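Local coordinates for protein ribulose-1,5-bisphosphate carboxylase/oxygenase large subunit (Rhodopseudomonas palustris, PDB 3QFW) that is a RuBisCO-like protein that probably binds magnesium and acts on a sugar-phosphate-type substrate, its true reaction being unsettled, at residues L324-V327 with N328-R332. Residues are numbered along the deposited sequence; the frame is centred on the assembly and turned at random.
Sequences LQRV and NELLR. With SO4 (sulfate ion), chain G.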
ATOM      1  N   LEU B 324     -16.432  28.624   6.620  1.00 53.54           N
ATOM      2  CA  LEU B 324     -16.106  29.817   7.390  1.00 51.16           C
ATOM      3  C   LEU B 324     -16.557  29.681   8.840  1.00 48.88           C
ATOM      4  O   LEU B 324     -15.975  30.299   9.742  1.00 50.43           O
ATOM      5  CB  LEU B 324     -16.744  31.054   6.753  1.00 47.23           C
ATOM      6  CG  LEU B 324     -15.752  32.085   6.204  1.00 51.60           C
ATOM      7  CD1 LEU B 324     -14.969  32.730   7.333  1.00 44.64           C
ATOM      8  CD2 LEU B 324     -14.811  31.454   5.188  1.00 46.37           C
ATOM      9  N   GLN B 325     -17.592  28.874   9.057  1.00 48.95           N
ATOM     10  CA  GLN B 325     -18.161  28.681  10.387  1.00 54.08           C
ATOM     11  C   GLN B 325     -17.338  27.735  11.261  1.00 50.78           C
ATOM     12  O   GLN B 325     -17.532  27.690  12.474  1.00 52.77           O
ATOM     13  CB  GLN B 325     -19.595  28.146  10.297  1.00 56.68           C
ATOM     14  CG  GLN B 325     -19.679  26.624  10.172  1.00 58.87           C
ATOM     15  CD  GLN B 325     -21.004  26.065  10.661  1.00 61.37           C
ATOM     16  OE1 GLN B 325     -21.075  24.930  11.135  1.00 61.31           O
ATOM     17  NE2 GLN B 325     -22.064  26.863  10.547  1.00 66.44           N
ATOM     18  N   ARG B 326     -16.433  26.978  10.648  1.00 50.47           N
ATOM     19  CA  ARG B 326     -15.678  25.954  11.376  1.00 48.69           C
ATOM     20  C   ARG B 326     -14.308  26.456  11.822  1.00 39.23           C
ATOM     21  O   ARG B 326     -13.681  25.857  12.693  1.00 38.71           O
ATOM     22  CB  ARG B 326     -15.477  24.699  10.520  1.00 48.57           C
ATOM     23  CG  ARG B 326     -16.743  24.028   9.998  1.00 56.69           C
ATOM     24  CD  ARG B 326     -17.466  23.213  11.068  1.00 53.41           C
ATOM     25  NE  ARG B 326     -16.569  22.371  11.858  1.00 49.26           N
ATOM     26  CZ  ARG B 326     -16.260  21.110  11.576  1.00 46.14           C
ATOM     27  NH1 ARG B 326     -16.762  20.519  10.497  1.00 50.71           N
ATOM     28  NH2 ARG B 326     -15.438  20.436  12.373  1.00 43.29           N
ATOM     29  N   VAL B 327     -13.843  27.541  11.212  1.00 40.66           N
ATOM     30  CA  VAL B 327     -12.472  28.015  11.418  1.00 39.06           C
ATOM     31  C   VAL B 327     -12.053  28.214  12.890  1.00 38.97           C
ATOM     32  O   VAL B 327     -11.029  27.689  13.314  1.00 38.91           O
ATOM     33  CB  VAL B 327     -12.186  29.293  10.603  1.00 40.94           C
ATOM     34  CG1 VAL B 327     -10.983  30.033  11.172  1.00 41.40           C
ATOM     35  CG2 VAL B 327     -11.971  28.947   9.142  1.00 44.76           C
ATOM     36  N   ASN B 328     -12.827  28.954  13.672  1.00 33.52           N
ATOM     37  CA  ASN B 328     -12.439  29.151  15.072  1.00 37.19           C
ATOM     38  C   ASN B 328     -12.417  27.851  15.881  1.00 30.70           C
ATOM     39  O   ASN B 328     -11.470  27.596  16.632  1.00 32.09           O
ATOM     40  CB  ASN B 328     -13.295  30.229  15.754  1.00 34.74           C
ATOM     41  CG  ASN B 328     -13.041  31.607  15.186  1.00 40.16           C
ATOM     42  OD1 ASN B 328     -12.030  31.838  14.520  1.00 36.60           O
ATOM     43  ND2 ASN B 328     -13.958  32.535  15.446  1.00 39.30           N
ATOM     44  N   GLU B 329     -13.459  27.041  15.725  1.00 34.44           N
ATOM     45  CA  GLU B 329     -13.486  25.690  16.295  1.00 34.48           C
ATOM     46  C   GLU B 329     -12.182  24.940  16.020  1.00 31.63           C
ATOM     47  O   GLU B 329     -11.533  24.428  16.935  1.00 29.74           O
ATOM     48  CB  GLU B 329     -14.670  24.879  15.738  1.00 32.91           C
ATOM     49  CG  GLU B 329     -14.644  23.383  16.132  1.00 33.52           C
ATOM     50  CD  GLU B 329     -15.464  22.484  15.201  1.00 39.61           C
ATOM     51  OE1 GLU B 329     -16.210  23.010  14.349  1.00 39.28           O
ATOM     52  OE2 GLU B 329     -15.356  21.241  15.329  1.00 39.25           O
ATOM     53  N   LEU B 330     -11.792  24.880  14.755  1.00 31.78           N
ATOM     54  CA  LEU B 330     -10.644  24.055  14.395  1.00 34.61           C
ATOM     55  C   LEU B 330      -9.331  24.625  14.921  1.00 32.90           C
ATOM     56  O   LEU B 330      -8.409  23.881  15.245  1.00 35.11           O
ATOM     57  CB  LEU B 330     -10.588  23.816  12.885  1.00 32.47           C
ATOM     58  CG  LEU B 330     -11.732  22.932  12.381  1.00 37.11           C
ATOM     59  CD1 LEU B 330     -11.691  22.842  10.873  1.00 43.37           C
ATOM     60  CD2 LEU B 330     -11.656  21.547  13.011  1.00 39.00           C
ATOM     61  N   LEU B 331      -9.239  25.947  15.002  1.00 34.34           N
ATOM     62  CA  LEU B 331      -8.033  26.563  15.531  1.00 31.09           C
ATOM     63  C   LEU B 331      -7.983  26.432  17.044  1.00 29.06           C
ATOM     64  O   LEU B 331      -6.901  26.351  17.626  1.00 31.56           O
ATOM     65  CB  LEU B 331      -7.921  28.020  15.095  1.00 34.34           C
ATOM     66  CG  LEU B 331      -7.384  28.274  13.680  1.00 35.07           C
ATOM     67  CD1 LEU B 331      -6.627  27.100  13.111  1.00 32.58           C
ATOM     68  CD2 LEU B 331      -8.481  28.696  12.734  1.00 41.02           C
ATOM     69  N   ARG B 332      -9.152  26.407  17.683  1.00 29.51           N
ATOM     70  CA  ARG B 332      -9.208  26.093  19.111  1.00 31.04           C
ATOM     71  C   ARG B 332      -8.769  24.644  19.308  1.00 29.04           C
ATOM     72  O   ARG B 332      -7.999  24.325  20.214  1.00 28.02           O
ATOM     73  CB  ARG B 332     -10.618  26.287  19.664  1.00 31.79           C
ATOM     74  CG  ARG B 332     -11.023  27.756  19.821  1.00 27.62           C
ATOM     75  CD  ARG B 332     -12.524  27.907  20.113  1.00 34.54           C
ATOM     76  NE  ARG B 332     -12.960  29.299  19.943  1.00 30.70           N
ATOM     77  CZ  ARG B 332     -14.072  29.668  19.313  1.00 32.69           C
ATOM     78  NH1 ARG B 332     -14.888  28.758  18.797  1.00 37.55           N
ATOM     79  NH2 ARG B 332     -14.369  30.949  19.188  1.00 31.06           N
TER
HETATM   80  S   SO4 G 380     -17.442  30.926  16.344  1.00 59.89           S
HETATM   81  O1  SO4 G 380     -16.717  31.210  15.105  1.00 52.27           O
HETATM   82  O2  SO4 G 380     -18.879  31.001  16.074  1.00 57.74           O
HETATM   83  O3  SO4 G 380     -17.090  31.899  17.369  1.00 48.88           O
HETATM   84  O4  SO4 G 380     -17.089  29.588  16.821  1.00 50.96           O
HETATM   85  O   HOH W   1     -16.164  27.667  14.666  1.00 40.08           O
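Arg326 and Glu329 run alongside each other at the start of helix 327-334, a worked example of tying a helix's first turn to the loop that feeds it. Arg326, bent at chi2 and chi3, forms a side-on salt bridge, one nitrogen to each oxygen: NE reaches Glu329 OE1 at 2.6 Å and NH2 reaches Glu329 OE2 at 3.1 Å. The guanidinium and carboxylate planes are turned 20° against each other, yet both bonds are tilted from the carboxylate plane, OE1 being met on its syn side. Glu329 swings its CG away from its own N (chi1 171°) and extends along the arginine; Tyr286 also holds OE2, which should limit rotation of the carboxylate. Leu330 N donates to Arg326 O at 3.0 Å, opening the helical ladder. The tight side is apolar: CG1 of buried Val327 meets CD2 of buried Leu331 at 3.2 Å, closer than usual carbon contact, with Phe360 against Val327 and Leu340 against Leu331. On the solvent side, exposed Arg332 holds a sulfate, probably from the crystallisation liquor, through NH1 to O4 at 3.1 Å. A water bound to that oxygen bridges Gln325 O and Glu329 N, where a regular helix would bond directly. Such a helix start belongs to the beta-alpha-beta crossover from strand 315-319 to strand 339-341 in a RuBisCO-type TIM barrel.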